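Local coordinates for DNA repair protein RAD14 (Saccharomyces cerevisiae, PDB 5A3D), which binds damaged, kinked DNA through this zinc-containing DNA-binding domain and is required for the incision step of nucleotide excision repair, at residues B[39-44]-B[78-83]. Numbering follows the deposited sequence.
Sequences LLTKTE and MQLFVR. With nucleotides of chain D.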
# COMPACT_ATOMS: atom_id res chain seq x y z
N LEU B 39 25.01 7.34 -7.11
CA LEU B 39 23.55 7.18 -7.27
C LEU B 39 23.21 5.76 -6.85
O LEU B 39 23.97 4.81 -7.08
CB LEU B 39 23.10 7.51 -8.63
CG LEU B 39 23.43 8.89 -9.20
CD1 LEU B 39 22.83 9.03 -10.60
CD2 LEU B 39 22.94 10.01 -8.26
N LEU B 40 22.12 5.66 -6.07
CA LEU B 40 21.72 4.42 -5.43
C LEU B 40 20.33 4.12 -5.95
O LEU B 40 19.46 5.00 -6.04
CB LEU B 40 21.60 4.63 -3.94
CG LEU B 40 22.88 5.05 -3.19
CD1 LEU B 40 22.55 5.21 -1.72
CD2 LEU B 40 23.86 3.96 -3.42
N THR B 41 20.09 2.88 -6.26
CA THR B 41 18.74 2.49 -6.60
C THR B 41 17.85 2.55 -5.38
O THR B 41 18.26 2.54 -4.23
CB THR B 41 18.70 1.09 -7.21
OG1 THR B 41 19.02 0.17 -6.17
CG2 THR B 41 19.65 0.93 -8.35
N LYS B 42 16.56 2.50 -5.66
CA LYS B 42 15.58 2.36 -4.66
C LYS B 42 15.81 1.11 -3.77
O LYS B 42 15.85 1.24 -2.57
CB LYS B 42 14.20 2.42 -5.24
CG LYS B 42 13.16 2.69 -4.11
CD LYS B 42 11.82 2.63 -4.65
CE LYS B 42 10.86 3.24 -3.69
NZ LYS B 42 9.57 3.08 -4.30
N THR B 43 16.16 -0.02 -4.36
CA THR B 43 16.40 -1.23 -3.61
C THR B 43 17.65 -1.06 -2.71
O THR B 43 17.59 -1.51 -1.56
CB THR B 43 16.55 -2.40 -4.59
OG1 THR B 43 15.27 -2.49 -5.26
CG2 THR B 43 16.83 -3.77 -3.86
N GLU B 44 18.68 -0.41 -3.23
CA GLU B 44 19.93 -0.14 -2.48
C GLU B 44 19.64 0.77 -1.30
O GLU B 44 20.25 0.53 -0.25
CB GLU B 44 21.06 0.51 -3.32
CG GLU B 44 21.63 -0.43 -4.33
CD GLU B 44 22.73 0.23 -5.24
OE1 GLU B 44 22.42 1.10 -6.01
OE2 GLU B 44 23.89 -0.18 -5.16
N MET B 78 13.18 2.32 -12.87
CA MET B 78 14.26 2.40 -11.89
C MET B 78 14.28 3.77 -11.28
O MET B 78 14.09 4.77 -11.98
CB MET B 78 15.58 2.08 -12.60
CG MET B 78 16.77 2.12 -11.65
SD MET B 78 18.29 1.37 -12.34
CE MET B 78 18.56 2.33 -13.84
N GLN B 79 14.59 3.84 -9.99
CA GLN B 79 14.68 5.13 -9.25
C GLN B 79 16.06 5.28 -8.58
O GLN B 79 16.48 4.39 -7.89
CB GLN B 79 13.57 5.24 -8.22
CG GLN B 79 12.15 5.23 -8.90
CD GLN B 79 11.01 5.22 -7.91
OE1 GLN B 79 11.21 5.14 -6.71
NE2 GLN B 79 9.78 5.36 -8.42
N LEU B 80 16.74 6.38 -8.87
CA LEU B 80 18.12 6.62 -8.46
C LEU B 80 18.10 7.85 -7.51
O LEU B 80 17.56 8.92 -7.83
CB LEU B 80 19.06 6.82 -9.61
CG LEU B 80 19.13 5.63 -10.63
CD1 LEU B 80 19.98 6.01 -11.81
CD2 LEU B 80 19.72 4.46 -9.89
N PHE B 81 18.72 7.66 -6.41
CA PHE B 81 18.79 8.64 -5.28
C PHE B 81 20.30 8.98 -5.06
O PHE B 81 21.14 8.10 -5.27
CB PHE B 81 18.20 8.08 -4.02
CG PHE B 81 16.77 7.75 -4.14
CD1 PHE B 81 16.39 6.55 -4.72
CD2 PHE B 81 15.78 8.62 -3.69
CE1 PHE B 81 15.04 6.18 -4.78
CE2 PHE B 81 14.42 8.25 -3.82
CZ PHE B 81 14.07 7.03 -4.37
N VAL B 82 20.57 10.21 -4.63
CA VAL B 82 21.99 10.64 -4.41
C VAL B 82 22.36 10.27 -2.96
O VAL B 82 21.62 10.56 -1.98
CB VAL B 82 22.36 12.11 -4.83
CG1 VAL B 82 21.74 13.19 -3.98
CG2 VAL B 82 23.88 12.27 -4.93
N ARG B 83 23.54 9.68 -2.86
CA ARG B 83 23.97 9.17 -1.59
C ARG B 83 23.88 10.23 -0.50
O ARG B 83 23.40 9.92 0.56
CB ARG B 83 25.33 8.49 -1.61
CG ARG B 83 25.61 7.96 -0.23
CD ARG B 83 26.91 7.25 -0.09
NE ARG B 83 27.22 6.19 -0.98
CZ ARG B 83 26.81 4.95 -0.79
NH1 ARG B 83 26.01 4.68 0.25
NH2 ARG B 83 27.19 3.99 -1.64
P DG D 3 15.05 0.01 -8.28
OP1 DG D 3 15.02 1.49 -8.45
OP2 DG D 3 15.61 -0.58 -7.08
O5' DG D 3 13.57 -0.54 -8.47
C5' DG D 3 12.81 -0.19 -9.63
C4' DG D 3 11.35 -0.49 -9.39
O4' DG D 3 11.11 -1.92 -9.43
C3' DG D 3 10.78 -0.02 -8.06
O3' DG D 3 9.49 0.38 -8.52
C2' DG D 3 10.86 -1.27 -7.19
C1' DG D 3 10.64 -2.40 -8.19
N9 DG D 3 11.31 -3.68 -7.93
C8 DG D 3 12.59 -3.89 -7.49
N7 DG D 3 12.91 -5.15 -7.44
C5 DG D 3 11.76 -5.81 -7.85
C6 DG D 3 11.51 -7.19 -8.01
O6 DG D 3 12.26 -8.14 -7.77
N1 DG D 3 10.21 -7.42 -8.43
C2 DG D 3 9.28 -6.45 -8.73
N2 DG D 3 8.09 -6.87 -9.18
N3 DG D 3 9.53 -5.16 -8.64
C4 DG D 3 10.78 -4.91 -8.20
O5' DG D 1 22.77 -4.68 -14.48
C5' DG D 1 22.12 -3.41 -14.27
C4' DG D 1 22.46 -2.88 -12.90
O4' DG D 1 23.51 -1.89 -12.77
C3' DG D 1 21.39 -2.61 -11.83
O3' DG D 1 21.27 -3.71 -10.91
C2' DG D 1 21.85 -1.32 -11.17
C1' DG D 1 23.04 -0.81 -11.98
N9 DG D 1 22.70 0.29 -12.88
C8 DG D 1 22.00 0.24 -14.06
N7 DG D 1 21.81 1.41 -14.60
C5 DG D 1 22.39 2.30 -13.70
C6 DG D 1 22.50 3.72 -13.75
O6 DG D 1 22.08 4.49 -14.62
N1 DG D 1 23.19 4.21 -12.65
C2 DG D 1 23.69 3.45 -11.62
N2 DG D 1 24.33 4.12 -10.65
N3 DG D 1 23.57 2.13 -11.55
C4 DG D 1 22.93 1.63 -12.63
P DA D 4 8.47 1.11 -7.53
OP1 DA D 4 7.84 2.20 -8.25
OP2 DA D 4 9.14 1.32 -6.27
O5' DA D 4 7.32 0.03 -7.35
C5' DA D 4 6.65 -0.38 -8.56
C4' DA D 4 5.48 -1.29 -8.27
O4' DA D 4 5.97 -2.61 -7.96
C3' DA D 4 4.59 -0.89 -7.10
O3' DA D 4 3.25 -1.24 -7.47
C2' DA D 4 5.16 -1.70 -5.95
C1' DA D 4 5.60 -2.98 -6.64
N9 DA D 4 6.75 -3.65 -6.07
C8 DA D 4 7.90 -3.08 -5.60
N7 DA D 4 8.83 -3.94 -5.26
C5 DA D 4 8.27 -5.17 -5.57
C6 DA D 4 8.74 -6.48 -5.42
N6 DA D 4 9.94 -6.77 -4.93
N1 DA D 4 7.91 -7.49 -5.77
C2 DA D 4 6.69 -7.18 -6.25
N3 DA D 4 6.15 -5.99 -6.46
C4 DA D 4 7.00 -5.01 -6.09
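L40 and F81 form an antiparallel hydrogen-bonded pair: L40 N gives to F81 O at 2.7 Å, F81 N to L40 O at 2.8 Å. Strand 78-82 lies between 39-41 and 65-67 in the DNA-binding domain's three-stranded antiparallel sheet. On the L39, T41 and L80 face, T41 CG2 meets L80 CD2 at 3.9 Å. On the L40 and F81 face, L40 CD2 sits over the R83 guanidinium, offset toward its rim; R83 NH1 bonds Y49 OH. The F81 ring turns its edge to L40 O.

At the K42-Q79 end both segments bind phosphates of DNA chain D. Q79 N bonds OP1 of DG3 nearly straight (174°); T43 N and OG1 both bond its OP2. K42 CG stands anti to the backbone N (chi1 -164°), and the extended chain runs beside Q79 to place NZ 2.7 Å from OP2 of DA4. NZ also bonds N57 OD1. A methionine here would probably leave the DA4 phosphate without this charged partner.

A T41-E44 capping box (E44 N to T41 OG1, T41 N to E44 OE1) starts the helix carrying T43 N. Backbone N-H groups of T43 and Q79 hold one phosphate, a grip that need not depend on base sequence.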